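Local coordinates for protein glycosyl hydrolase (Streptomyces cattleya, PDB 7LR7) that probably hydrolyses glycosidic bonds in the breakdown of N-glycans, as a family 5 glycoside hydrolase whose pocket binds N-acetylglucosamine, at residues S101-L106 and A314-L319; R54-W59 and G95-L100; C305-D310 and G324-D329; H224-N229 and G270-H275. One frame throughout, in Å; residues are numbered along the deposited sequence.

Contact 1: S101-L106 and A314-L319; sequences SSFDFL and ADFPEL. With AE3 (2-(2-ethoxyethoxy)ethanol), chain C.
S102 and F316 bring the two backbones to 6.9 Å, CA to CA, where the loop leading into helix 318-321 meets the short antiparallel hairpin of strands 99-100 and 103-104 at the mouth of the barrel. Side chains make the join. The F103 ring drives its edge at the face of F316 in a T-shaped (edge-to-face) pair, centroids 4.8 Å apart and planes at 70°; its CE1 stands over the middle of the F316 ring. With CG anti to its carbonyl carbon (chi1 -63°), F103 swings its ring across to the loop, and CZ comes to rest near the backbone O of A314. S101 CB touches F316 at the ring edge, 3.9 Å from CE2. Phenylalanine suits both places, because one flat ring offers an edge and the other a face, and W26 adds a further edge-to-face partner to F316. S102 is small enough to sit against the P317 ring, and its OG donates to the O of S101 in the carbonyl plane, on a lone pair. The second subunit also packs here: D315 forms salt bridges with R66 and R116 of that subunit, and S102 OG is also bonded to its H114. The bound 2-(2-ethoxyethoxy)ethanol lies beside this contact, its C3 3.4 Å from the backbone O of D315, and S102 OG approaches CD of P317 to 3.3 Å.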
loop_
_atom_site.group_PDB
_atom_site.type_symbol
_atom_site.label_atom_id
_atom_site.label_comp_id
_atom_site.label_asym_id
_atom_site.label_seq_id
_atom_site.Cartn_x
_atom_site.Cartn_y
_atom_site.Cartn_z
ATOM N N SER A 101 5.997 10.546 7.972
ATOM C CA SER A 101 7.458 10.683 7.851
ATOM C C SER A 101 7.958 10.402 6.434
ATOM O O SER A 101 8.921 9.659 6.236
ATOM C CB SER A 101 8.178 9.766 8.845
ATOM O OG SER A 101 7.776 9.999 10.171
ATOM N N SER A 102 7.304 11.023 5.452
ATOM C CA SER A 102 7.563 11.006 4.013
ATOM C C SER A 102 6.916 9.807 3.310
ATOM O O SER A 102 6.924 9.764 2.082
ATOM C CB SER A 102 9.064 11.031 3.650
ATOM O OG SER A 102 9.606 9.717 3.662
ATOM N N PHE A 103 6.371 8.832 4.027
ATOM C CA PHE A 103 5.750 7.680 3.379
ATOM C C PHE A 103 4.229 7.836 3.338
ATOM O O PHE A 103 3.614 8.245 4.322
ATOM C CB PHE A 103 6.100 6.388 4.110
ATOM C CG PHE A 103 7.574 6.049 4.098
ATOM C CD1 PHE A 103 8.398 6.450 5.135
ATOM C CD2 PHE A 103 8.117 5.311 3.060
ATOM C CE1 PHE A 103 9.760 6.121 5.131
ATOM C CE2 PHE A 103 9.472 4.972 3.048
ATOM C CZ PHE A 103 10.293 5.383 4.091
ATOM N N ASP A 104 3.620 7.459 2.212
ATOM C CA ASP A 104 2.167 7.380 2.102
ATOM C C ASP A 104 1.748 5.917 2.211
ATOM O O ASP A 104 2.182 5.083 1.409
ATOM C CB ASP A 104 1.687 7.976 0.782
ATOM C CG ASP A 104 1.760 9.497 0.754
ATOM O OD1 ASP A 104 1.733 10.126 1.832
ATOM O OD2 ASP A 104 1.822 10.065 -0.357
ATOM N N PHE A 105 0.918 5.604 3.202
ATOM C CA PHE A 105 0.347 4.263 3.350
ATOM C C PHE A 105 -1.107 4.298 2.882
ATOM O O PHE A 105 -2.000 4.734 3.612
ATOM C CB PHE A 105 0.473 3.782 4.787
ATOM C CG PHE A 105 1.890 3.686 5.254
ATOM C CD1 PHE A 105 2.469 4.726 5.962
ATOM C CD2 PHE A 105 2.651 2.568 4.972
ATOM C CE1 PHE A 105 3.786 4.654 6.378
ATOM C CE2 PHE A 105 3.962 2.486 5.389
ATOM C CZ PHE A 105 4.534 3.536 6.093
ATOM N N LEU A 106 -1.341 3.819 1.664
ATOM C CA LEU A 106 -2.637 3.919 1.031
ATOM C C LEU A 106 -3.168 2.522 0.756
ATOM O O LEU A 106 -2.459 1.706 0.154
ATOM C CB LEU A 106 -2.543 4.716 -0.289
ATOM C CG LEU A 106 -2.147 6.191 -0.144
ATOM C CD1 LEU A 106 -1.761 6.764 -1.493
ATOM C CD2 LEU A 106 -3.295 6.994 0.489
ATOM N N ALA A 314 15.204 1.889 5.824
ATOM C CA ALA A 314 15.736 2.669 4.713
ATOM C C ALA A 314 14.748 3.722 4.228
ATOM O O ALA A 314 13.539 3.640 4.469
ATOM C CB ALA A 314 16.113 1.756 3.537
ATOM N N ASP A 315 15.297 4.707 3.505
ATOM C CA ASP A 315 14.621 5.700 2.658
ATOM C C ASP A 315 13.922 6.818 3.423
ATOM O O ASP A 315 13.226 7.635 2.781
ATOM C CB ASP A 315 13.605 5.051 1.712
ATOM C CG ASP A 315 14.273 4.104 0.717
ATOM O OD1 ASP A 315 15.270 4.526 0.072
ATOM O OD2 ASP A 315 13.825 2.941 0.616
ATOM N N PHE A 316 14.067 6.894 4.745
ATOM C CA PHE A 316 13.602 8.066 5.468
ATOM C C PHE A 316 14.477 9.267 5.122
ATOM O O PHE A 316 15.682 9.113 4.914
ATOM C CB PHE A 316 13.682 7.847 6.975
ATOM C CG PHE A 316 12.617 6.947 7.535
ATOM C CD1 PHE A 316 12.723 5.567 7.432
ATOM C CD2 PHE A 316 11.530 7.481 8.209
ATOM C CE1 PHE A 316 11.758 4.750 7.976
ATOM C CE2 PHE A 316 10.548 6.663 8.748
ATOM C CZ PHE A 316 10.660 5.299 8.639
ATOM N N PRO A 317 13.903 10.473 5.079
ATOM C CA PRO A 317 14.736 11.684 5.136
ATOM C C PRO A 317 15.603 11.686 6.386
ATOM O O PRO A 317 15.145 11.325 7.474
ATOM C CB PRO A 317 13.710 12.826 5.172
ATOM C CG PRO A 317 12.451 12.233 4.592
ATOM C CD PRO A 317 12.464 10.788 5.013
ATOM N N GLU A 318 16.863 12.118 6.219
ATOM C CA GLU A 318 17.853 12.014 7.295
ATOM C C GLU A 318 17.313 12.547 8.619
ATOM O O GLU A 318 17.486 11.915 9.669
ATOM C CB GLU A 318 19.142 12.753 6.895
ATOM N N LEU A 319 16.617 13.691 8.582
ATOM C CA LEU A 319 16.119 14.302 9.811
ATOM C C LEU A 319 15.205 13.366 10.597
ATOM O O LEU A 319 15.075 13.508 11.818
ATOM C CB LEU A 319 15.383 15.610 9.492
ATOM C CG LEU A 319 14.126 15.562 8.605
ATOM C CD1 LEU A 319 12.900 15.325 9.443
ATOM C CD2 LEU A 319 13.979 16.838 7.791
HETATM C C1 AE3 C . 17.139 10.582 0.937
HETATM C C2 AE3 C . 15.720 10.882 1.413
HETATM O O2 AE3 C . 14.800 10.323 0.515
HETATM C C3 AE3 C . 13.456 10.453 0.893
HETATM C C4 AE3 C . 12.633 11.033 -0.260
HETATM O O3 AE3 C . 11.491 11.654 0.256
HETATM C C5 AE3 C . 11.215 12.932 -0.249
HETATM C C6 AE3 C . 11.498 13.980 0.831
HETATM O O4 AE3 C . 10.382 14.142 1.669
#

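Contact 2: R54-W59 and G95-L100; sequences RVFPLW and GLQGHL. With NAG (2-acetamido-2-deoxy-beta-D-glucopyranose), chain B.
Q97 NE2 donates to the backbone O of P57 at 3.1 Å, in the carbonyl plane and on a lone pair, while Q97 O accepts from W59 N at 2.9 Å. One glutamine thus serves segment 54-59 with side chain and backbone alike; its bend at chi2 (74°) folds the amide back to P57. The amide also stands across the edge of the F56 ring, the planes 86° apart. Leucines fill in round these bonds. L96 CD2 sits over the centre of the W59 six-membered ring, a CH-pi contact 3.5 Å from the centroid, and L100 sends CD2 over the face of F56 and CD1 against L58 CD2, 3.6 Å away. A branched end suits L100 because each methyl meets a different neighbour. Farther out, N152 N holds Q97 OE1 and D94 O takes NE2 as well, while Q63 binds W59 NE1. A cis peptide before G98 turns the chain toward H99, whose NE2 is hydrogen-bonded to O3 of the bound N-acetylglucosamine, with D104 holding its ND1. These are loops at the C-terminal ends of neighbouring parallel strands, 52-55 and 90-94, the end at which (beta/alpha)8-barrel enzymes carry their active site, here with the sugar bound.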
loop_
_atom_site.group_PDB
_atom_site.type_symbol
_atom_site.label_atom_id
_atom_site.label_comp_id
_atom_site.label_asym_id
_atom_site.label_seq_id
_atom_site.Cartn_x
_atom_site.Cartn_y
_atom_site.Cartn_z
ATOM N N ARG A 54 0.338 10.259 21.655
ATOM C CA ARG A 54 -0.373 10.248 20.383
ATOM C C ARG A 54 0.116 9.041 19.588
ATOM O O ARG A 54 1.326 8.855 19.422
ATOM C CB ARG A 54 -0.120 11.557 19.627
ATOM C CG ARG A 54 -0.690 11.638 18.231
ATOM C CD ARG A 54 -0.761 13.086 17.756
ATOM N NE ARG A 54 -1.159 13.215 16.344
ATOM C CZ ARG A 54 -0.381 13.706 15.378
ATOM N NH1 ARG A 54 0.856 14.105 15.655
ATOM N NH2 ARG A 54 -0.834 13.795 14.134
ATOM N N VAL A 55 -0.808 8.198 19.136
ATOM C CA VAL A 55 -0.437 6.889 18.604
ATOM C C VAL A 55 -1.049 6.712 17.220
ATOM O O VAL A 55 -2.082 7.312 16.894
ATOM C CB VAL A 55 -0.868 5.732 19.546
ATOM C CG1 VAL A 55 -0.532 6.059 21.022
ATOM C CG2 VAL A 55 -2.331 5.457 19.413
ATOM N N PHE A 56 -0.416 5.863 16.409
ATOM C CA PHE A 56 -0.693 5.804 14.970
ATOM C C PHE A 56 -0.917 4.373 14.486
ATOM O O PHE A 56 0.046 3.607 14.305
ATOM C CB PHE A 56 0.445 6.442 14.181
ATOM C CG PHE A 56 0.742 7.865 14.575
ATOM C CD1 PHE A 56 0.094 8.920 13.957
ATOM C CD2 PHE A 56 1.667 8.142 15.574
ATOM C CE1 PHE A 56 0.377 10.245 14.321
ATOM C CE2 PHE A 56 1.943 9.444 15.941
ATOM C CZ PHE A 56 1.296 10.495 15.316
ATOM N N PRO A 57 -2.160 3.973 14.270
ATOM C CA PRO A 57 -2.419 2.803 13.428
ATOM C C PRO A 57 -1.934 3.059 12.005
ATOM O O PRO A 57 -1.797 4.202 11.556
ATOM C CB PRO A 57 -3.950 2.660 13.462
ATOM C CG PRO A 57 -4.418 3.503 14.590
ATOM C CD PRO A 57 -3.384 4.563 14.838
ATOM N N LEU A 58 -1.683 1.976 11.282
ATOM C CA LEU A 58 -1.470 2.053 9.845
ATOM C C LEU A 58 -2.789 1.672 9.182
ATOM O O LEU A 58 -3.217 0.516 9.257
ATOM C CB LEU A 58 -0.324 1.150 9.406
ATOM C CG LEU A 58 1.080 1.670 9.761
ATOM C CD1 LEU A 58 2.171 0.866 9.033
ATOM C CD2 LEU A 58 1.212 3.158 9.440
ATOM N N TRP A 59 -3.427 2.654 8.550
ATOM C CA TRP A 59 -4.739 2.459 7.928
ATOM C C TRP A 59 -4.847 1.205 7.066
ATOM O O TRP A 59 -5.756 0.394 7.323
ATOM C CB TRP A 59 -5.098 3.728 7.145
ATOM C CG TRP A 59 -6.466 3.702 6.477
ATOM C CD1 TRP A 59 -7.570 2.960 6.849
ATOM C CD2 TRP A 59 -6.854 4.447 5.328
ATOM N NE1 TRP A 59 -8.613 3.213 5.990
ATOM C CE2 TRP A 59 -8.201 4.124 5.050
ATOM C CE3 TRP A 59 -6.194 5.371 4.505
ATOM C CZ2 TRP A 59 -8.900 4.695 3.986
ATOM C CZ3 TRP A 59 -6.883 5.929 3.448
ATOM C CH2 TRP A 59 -8.227 5.590 3.194
ATOM N N GLY A 95 -6.337 8.386 13.079
ATOM C CA GLY A 95 -6.959 7.347 12.276
ATOM C C GLY A 95 -6.313 7.064 10.930
ATOM O O GLY A 95 -5.721 6.001 10.724
ATOM N N LEU A 96 -6.399 8.025 10.017
ATOM C CA LEU A 96 -6.080 7.809 8.605
ATOM C C LEU A 96 -4.614 8.124 8.310
ATOM O O LEU A 96 -4.268 9.226 7.867
ATOM C CB LEU A 96 -7.006 8.656 7.740
ATOM C CG LEU A 96 -8.487 8.236 7.763
ATOM C CD1 LEU A 96 -9.394 9.303 7.153
ATOM C CD2 LEU A 96 -8.666 6.901 7.034
ATOM N N GLN A 97 -3.743 7.128 8.518
ATOM C CA GLN A 97 -2.357 7.155 8.028
ATOM C C GLN A 97 -2.240 6.069 6.962
ATOM O O GLN A 97 -2.116 4.889 7.291
ATOM C CB GLN A 97 -1.356 6.926 9.159
ATOM C CG GLN A 97 -1.253 8.096 10.132
ATOM C CD GLN A 97 -2.473 8.181 11.043
ATOM O OE1 GLN A 97 -3.197 9.185 11.053
ATOM N NE2 GLN A 97 -2.706 7.123 11.811
ATOM N N GLY A 98 -2.242 6.466 5.690
ATOM C CA GLY A 98 -2.070 7.858 5.306
ATOM C C GLY A 98 -0.595 8.244 5.342
ATOM O O GLY A 98 0.282 7.429 5.042
ATOM N N HIS A 99 -0.292 9.472 5.745
ATOM C CA HIS A 99 1.074 9.963 5.650
ATOM C C HIS A 99 1.794 9.887 6.989
ATOM O O HIS A 99 1.284 10.386 8.005
ATOM C CB HIS A 99 1.118 11.401 5.146
ATOM C CG HIS A 99 2.506 11.855 4.826
ATOM N ND1 HIS A 99 3.134 11.537 3.642
ATOM C CD2 HIS A 99 3.411 12.551 5.556
ATOM C CE1 HIS A 99 4.357 12.041 3.643
ATOM N NE2 HIS A 99 4.553 12.656 4.794
ATOM N N LEU A 100 3.012 9.329 6.963
ATOM C CA LEU A 100 3.895 9.311 8.132
ATOM C C LEU A 100 5.342 9.420 7.666
ATOM O O LEU A 100 5.857 8.496 7.036
ATOM C CB LEU A 100 3.696 8.039 8.953
ATOM C CG LEU A 100 2.459 7.916 9.856
ATOM C CD1 LEU A 100 2.268 6.471 10.341
ATOM C CD2 LEU A 100 2.526 8.860 11.036
HETATM C C1 NAG B . 6.150 18.068 5.412
HETATM C C2 NAG B . 6.524 16.603 5.144
HETATM C C3 NAG B . 5.764 15.652 6.081
HETATM C C4 NAG B . 5.815 16.132 7.528
HETATM C C5 NAG B . 5.416 17.597 7.594
HETATM C C6 NAG B . 5.492 18.187 8.978
HETATM C C7 NAG B . 7.078 15.564 2.986
HETATM C C8 NAG B . 6.651 15.367 1.577
HETATM N N2 NAG B . 6.251 16.278 3.752
HETATM O O1 NAG B . 6.977 18.899 4.661
HETATM O O3 NAG B . 6.341 14.351 5.991
HETATM O O4 NAG B . 4.931 15.365 8.340
HETATM O O5 NAG B . 6.309 18.358 6.775
HETATM O O6 NAG B . 5.075 19.546 8.966
HETATM O O7 NAG B . 8.133 15.113 3.415
#

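Contact 3: C305-D310 and G324-D329; sequences CSHDVD and GLLTQD
H307 and L326 form a single beta bridge, their CA atoms 4.7 Å apart, between two loops that have no regular strand. L325 N donates to C305 O at 2.7 Å, L326 N to S306 O at 2.8 Å, and D308 N to L326 O at 2.9 Å, so consecutive peptide groups are tied together. G324 fits because a CB would run into D308 N and the carbonyl carbon of H307; its CA makes a CA-H...O contact of 3.2 Å with C305 O. D308 carries the side-chain half of the contact. With CG anti to its carbonyl carbon (chi1 -77°), the carboxylate reaches over to the other loop, where OD1 takes the N-H of G324, nearly along the C-O bond, at 2.9 Å. OD2 receives a hydrogen bond from a water that in turn accepts from Q328 N, and K333 makes a salt bridge to OD1. Replacing D308 by alanine is likely to leave the G324 N-H without its acceptor, take the carboxylate from K333 and cost the water one grip. The H307 imidazole runs alongside L326, CD2 3.9 Å from its CB, while ND1 shares a 2.7 Å hydrogen bond with S306 OG; S44 on helix 35-46 binds NE2. The bridge closes the loop that follows the last barrel strand, 298-304, stitching its start to the segment leading into helix 334-348 in this (beta/alpha)8 fold.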
loop_
_atom_site.group_PDB
_atom_site.type_symbol
_atom_site.label_atom_id
_atom_site.label_comp_id
_atom_site.label_asym_id
_atom_site.label_seq_id
_atom_site.Cartn_x
_atom_site.Cartn_y
_atom_site.Cartn_z
ATOM N N CYS A 305 9.728 13.052 18.598
ATOM C CA CYS A 305 8.873 11.909 18.893
ATOM C C CYS A 305 9.487 11.200 20.098
ATOM O O CYS A 305 10.532 11.614 20.594
ATOM C CB CYS A 305 8.789 10.958 17.695
ATOM S SG CYS A 305 10.454 10.642 16.954
ATOM N N SER A 306 8.864 10.113 20.544
ATOM C CA SER A 306 9.378 9.405 21.710
ATOM C C SER A 306 10.738 8.772 21.422
ATOM O O SER A 306 11.693 8.980 22.177
ATOM C CB SER A 306 8.378 8.340 22.163
ATOM O OG SER A 306 8.160 7.363 21.151
ATOM N N HIS A 307 10.848 8.004 20.329
ATOM C CA HIS A 307 12.024 7.181 20.049
ATOM C C HIS A 307 12.557 7.429 18.647
ATOM O O HIS A 307 11.787 7.543 17.692
ATOM C CB HIS A 307 11.709 5.683 20.192
ATOM C CG HIS A 307 11.290 5.299 21.570
ATOM N ND1 HIS A 307 10.038 5.587 22.072
ATOM C CD2 HIS A 307 11.973 4.704 22.576
ATOM C CE1 HIS A 307 9.959 5.161 23.318
ATOM N NE2 HIS A 307 11.120 4.622 23.647
ATOM N N ASP A 308 13.892 7.486 18.527
ATOM C CA ASP A 308 14.524 7.475 17.217
ATOM C C ASP A 308 13.987 6.318 16.384
ATOM O O ASP A 308 13.651 5.252 16.913
ATOM C CB ASP A 308 16.035 7.317 17.343
ATOM C CG ASP A 308 16.735 8.600 17.770
ATOM O OD1 ASP A 308 16.153 9.701 17.617
ATOM O OD2 ASP A 308 17.882 8.491 18.250
ATOM N N VAL A 309 13.903 6.549 15.070
ATOM C CA VAL A 309 13.601 5.497 14.102
ATOM C C VAL A 309 14.807 4.581 13.953
ATOM O O VAL A 309 15.950 5.048 13.860
ATOM C CB VAL A 309 13.237 6.122 12.739
ATOM C CG1 VAL A 309 12.850 5.042 11.721
ATOM C CG2 VAL A 309 12.113 7.164 12.892
ATOM N N ASP A 310 14.558 3.270 13.909
ATOM C CA ASP A 310 15.620 2.292 13.670
ATOM C C ASP A 310 16.428 2.654 12.434
ATOM O O ASP A 310 15.886 2.748 11.328
ATOM C CB ASP A 310 15.013 0.897 13.515
ATOM C CG ASP A 310 16.063 -0.223 13.573
ATOM O OD1 ASP A 310 17.220 -0.041 13.118
ATOM O OD2 ASP A 310 15.719 -1.301 14.084
ATOM N N GLY A 324 13.888 11.529 18.020
ATOM C CA GLY A 324 13.383 10.991 19.265
ATOM C C GLY A 324 13.914 11.719 20.490
ATOM O O GLY A 324 15.031 12.240 20.510
ATOM N N LEU A 325 13.090 11.749 21.539
ATOM C CA LEU A 325 13.618 12.116 22.852
ATOM C C LEU A 325 14.503 11.011 23.398
ATOM O O LEU A 325 15.414 11.278 24.192
ATOM C CB LEU A 325 12.470 12.401 23.827
ATOM C CG LEU A 325 12.093 13.863 24.090
ATOM C CD1 LEU A 325 12.687 14.812 23.080
ATOM C CD2 LEU A 325 10.599 14.035 24.169
ATOM N N LEU A 326 14.238 9.770 22.991
ATOM C CA LEU A 326 15.040 8.617 23.343
ATOM C C LEU A 326 15.661 8.031 22.083
ATOM O O LEU A 326 15.162 8.227 20.972
ATOM C CB LEU A 326 14.200 7.559 24.060
ATOM C CG LEU A 326 13.731 7.967 25.467
ATOM C CD1 LEU A 326 12.381 8.653 25.414
ATOM C CD2 LEU A 326 13.670 6.759 26.377
ATOM N N THR A 327 16.779 7.329 22.263
ATOM C CA THR A 327 17.355 6.551 21.179
ATOM C C THR A 327 16.548 5.283 20.945
ATOM O O THR A 327 15.669 4.920 21.729
ATOM C CB THR A 327 18.786 6.154 21.508
ATOM O OG1 THR A 327 18.762 5.280 22.644
ATOM C CG2 THR A 327 19.616 7.388 21.821
ATOM N N GLN A 328 16.889 4.582 19.859
ATOM C CA GLN A 328 16.213 3.336 19.517
ATOM C C GLN A 328 16.410 2.250 20.571
ATOM O O GLN A 328 15.591 1.323 20.654
ATOM C CB GLN A 328 16.700 2.832 18.155
ATOM C CG GLN A 328 15.737 1.863 17.470
ATOM C CD GLN A 328 16.075 0.400 17.730
ATOM O OE1 GLN A 328 17.191 0.066 18.136
ATOM N NE2 GLN A 328 15.105 -0.484 17.491
ATOM N N ASP A 329 17.472 2.322 21.369
ATOM C CA ASP A 329 17.673 1.357 22.445
ATOM C C ASP A 329 17.214 1.898 23.801
ATOM O O ASP A 329 17.585 1.348 24.843
ATOM C CB ASP A 329 19.135 0.895 22.500
ATOM C CG ASP A 329 20.119 2.027 22.735
ATOM O OD1 ASP A 329 19.770 3.200 22.537
ATOM O OD2 ASP A 329 21.269 1.737 23.113
HETATM O O HOH W 1 18.816 5.993 18.164
#

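Contact 4: H224-N229 and G270-H275; sequences HSWVFN and GAPAPH. With NAG (2-acetamido-2-deoxy-beta-D-glucopyranose), chain B.
A water is gripped by three backbone groups where W226 and G270 pack together: it donates to S225 O at 2.7 Å and to G270 O at 2.9 Å, and accepts from V227 N at 3.1 Å. It joins the segments where direct backbone bonds are lacking. Next to it the W226 indole lies against G270, CZ3 3.6 Å from the glycine CA, with G270 N over one face toward the rim; a CB on that residue would run into CH2. P272 is wedged between aromatic groups, its CG at the edge of the W226 ring and 3.7 Å from F228 CD2. A proline suits this place, its rigid ring giving apolar carbons to both. F228 CB then sits over the face of the H275 imidazole, a CH-pi contact 3.6 Å from the centroid; CG lying between the backbone N and carbonyl carbon (chi1 58°) turns the phenyl ring away toward the sugar. On that side W226 CD1 approaches O6 of N-acetylglucosamine to 3.1 Å, and F228 brings its ring edge to O5. E268 accepts from W226 NE1 and helps fix the indole. A leucine in place of W226 would probably leave E268 without that donor and open a gap between G270 and the sugar. W226 and F228, just after barrel strand 221-225 and backed by G270 and P272 after 264-269, form one wall of the N-acetylglucosamine pocket; aromatic side chains are common in carbohydrate-binding sites.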
loop_
_atom_site.group_PDB
_atom_site.type_symbol
_atom_site.label_atom_id
_atom_site.label_comp_id
_atom_site.label_asym_id
_atom_site.label_seq_id
_atom_site.Cartn_x
_atom_site.Cartn_y
_atom_site.Cartn_z
ATOM N N HIS A 224 1.170 21.720 13.875
ATOM C CA HIS A 224 2.421 20.965 13.836
ATOM C C HIS A 224 3.537 21.940 13.469
ATOM O O HIS A 224 3.558 22.469 12.353
ATOM C CB HIS A 224 2.356 19.817 12.825
ATOM C CG HIS A 224 1.361 18.741 13.165
ATOM N ND1 HIS A 224 1.211 17.605 12.398
ATOM C CD2 HIS A 224 0.467 18.627 14.178
ATOM C CE1 HIS A 224 0.270 16.837 12.923
ATOM N NE2 HIS A 224 -0.196 17.432 14.004
ATOM N N SER A 225 4.473 22.164 14.388
ATOM C CA SER A 225 5.477 23.213 14.232
ATOM C C SER A 225 6.824 22.601 13.856
ATOM O O SER A 225 7.444 21.916 14.677
ATOM C CB SER A 225 5.602 24.026 15.520
ATOM O OG SER A 225 6.517 25.074 15.323
ATOM N N TRP A 226 7.293 22.887 12.634
ATOM C CA TRP A 226 8.502 22.276 12.077
ATOM C C TRP A 226 9.401 23.335 11.450
ATOM O O TRP A 226 9.110 23.828 10.356
ATOM C CB TRP A 226 8.123 21.199 11.056
ATOM C CG TRP A 226 7.600 20.008 11.756
ATOM C CD1 TRP A 226 6.301 19.584 11.810
ATOM C CD2 TRP A 226 8.353 19.110 12.573
ATOM N NE1 TRP A 226 6.212 18.439 12.570
ATOM C CE2 TRP A 226 7.457 18.134 13.060
ATOM C CE3 TRP A 226 9.704 19.025 12.930
ATOM C CZ2 TRP A 226 7.866 17.093 13.887
ATOM C CZ3 TRP A 226 10.105 18.000 13.761
ATOM C CH2 TRP A 226 9.191 17.045 14.228
ATOM N N VAL A 227 10.510 23.674 12.123
ATOM C CA VAL A 227 11.339 24.791 11.674
ATOM C C VAL A 227 12.186 24.426 10.450
ATOM O O VAL A 227 12.932 25.269 9.933
ATOM C CB VAL A 227 12.217 25.338 12.825
ATOM C CG1 VAL A 227 11.326 25.796 13.982
ATOM C CG2 VAL A 227 13.229 24.318 13.306
ATOM N N PHE A 228 12.052 23.198 9.931
ATOM C CA PHE A 228 12.656 22.951 8.622
ATOM C C PHE A 228 11.837 23.528 7.472
ATOM O O PHE A 228 12.231 23.362 6.316
ATOM C CB PHE A 228 12.919 21.441 8.381
ATOM C CG PHE A 228 11.694 20.548 8.475
ATOM C CD1 PHE A 228 10.656 20.648 7.572
ATOM C CD2 PHE A 228 11.628 19.561 9.440
ATOM C CE1 PHE A 228 9.554 19.817 7.659
ATOM C CE2 PHE A 228 10.536 18.721 9.527
ATOM C CZ PHE A 228 9.491 18.853 8.640
ATOM N N ASN A 229 10.719 24.200 7.745
ATOM C CA ASN A 229 9.842 24.676 6.675
ATOM C C ASN A 229 10.365 25.927 5.972
ATOM O O ASN A 229 9.605 26.559 5.232
ATOM C CB ASN A 229 8.439 24.956 7.228
ATOM C CG ASN A 229 8.448 25.985 8.350
ATOM O OD1 ASN A 229 9.497 26.540 8.685
ATOM N ND2 ASN A 229 7.280 26.249 8.932
ATOM N N GLY A 270 9.274 19.361 17.180
ATOM C CA GLY A 270 10.489 18.576 17.293
ATOM C C GLY A 270 11.699 19.388 16.886
ATOM O O GLY A 270 11.587 20.531 16.439
ATOM N N ALA A 271 12.875 18.776 17.046
ATOM C CA ALA A 271 14.149 19.430 16.756
ATOM C C ALA A 271 14.837 18.732 15.583
ATOM O O ALA A 271 15.599 17.766 15.780
ATOM C CB ALA A 271 15.046 19.421 17.998
ATOM N N PRO A 272 14.617 19.180 14.339
ATOM C CA PRO A 272 15.134 18.429 13.190
ATOM C C PRO A 272 16.554 18.813 12.808
ATOM O O PRO A 272 16.827 19.968 12.452
ATOM C CB PRO A 272 14.140 18.782 12.075
ATOM C CG PRO A 272 13.704 20.177 12.406
ATOM C CD PRO A 272 13.852 20.367 13.915
ATOM N N ALA A 273 17.460 17.852 12.863
ATOM C CA ALA A 273 18.786 18.122 12.335
ATOM C C ALA A 273 18.770 18.028 10.808
ATOM O O ALA A 273 17.966 17.285 10.238
ATOM C CB ALA A 273 19.802 17.139 12.912
ATOM N N PRO A 274 19.645 18.777 10.110
ATOM C CA PRO A 274 20.698 19.683 10.584
ATOM C C PRO A 274 20.207 21.071 11.030
ATOM O O PRO A 274 20.963 21.781 11.690
ATOM C CB PRO A 274 21.614 19.829 9.358
ATOM C CG PRO A 274 21.006 18.965 8.275
ATOM C CD PRO A 274 19.593 18.745 8.641
ATOM N N HIS A 275 18.975 21.439 10.665
ATOM C CA HIS A 275 18.440 22.758 11.003
ATOM C C HIS A 275 18.573 23.056 12.488
ATOM O O HIS A 275 18.817 24.200 12.886
ATOM C CB HIS A 275 16.970 22.845 10.581
ATOM C CG HIS A 275 16.694 22.207 9.259
ATOM N ND1 HIS A 275 16.391 20.869 9.128
ATOM C CD2 HIS A 275 16.698 22.720 8.007
ATOM C CE1 HIS A 275 16.209 20.586 7.851
ATOM N NE2 HIS A 275 16.392 21.692 7.149
HETATM C C1 NAG B . 6.150 18.068 5.412
HETATM C C2 NAG B . 6.524 16.603 5.144
HETATM C C3 NAG B . 5.764 15.652 6.081
HETATM C C4 NAG B . 5.815 16.132 7.528
HETATM C C5 NAG B . 5.416 17.597 7.594
HETATM C C6 NAG B . 5.492 18.187 8.978
HETATM C C7 NAG B . 7.078 15.564 2.986
HETATM C C8 NAG B . 6.651 15.367 1.577
HETATM N N2 NAG B . 6.251 16.278 3.752
HETATM O O1 NAG B . 6.977 18.899 4.661
HETATM O O3 NAG B . 6.341 14.351 5.991
HETATM O O4 NAG B . 4.931 15.365 8.340
HETATM O O5 NAG B . 6.309 18.358 6.775
HETATM O O6 NAG B . 5.075 19.546 8.966
HETATM O O7 NAG B . 8.133 15.113 3.415
HETATM O O HOH W 2 10.096 22.445 14.902
#

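How the contacts relate
All four contacts join loops of one (beta/alpha)8 barrel, with centres about 13 to 20 Å apart. Contacts 2 and 4 both lead off the eight-stranded parallel sheet and touch the same N-acetylglucosamine from segments that follow different strands of the barrel; R54 NH2 packs on H224 CE1 between them. Contact 1 shares the small hairpin with contact 2, through a probable bond from F105 N to G98 O. Along the chain contact 2 closes first; contact 4 is nested inside the loop closed by contact 1, whose segments alternate with those of contact 3. F316 packs on V309 of contact 3 and L319 on F228 of contact 4, so segment 314-319 bridges the hairpin side of the sugar pocket and its aromatic wall, with the second subunit also packing on contact 1.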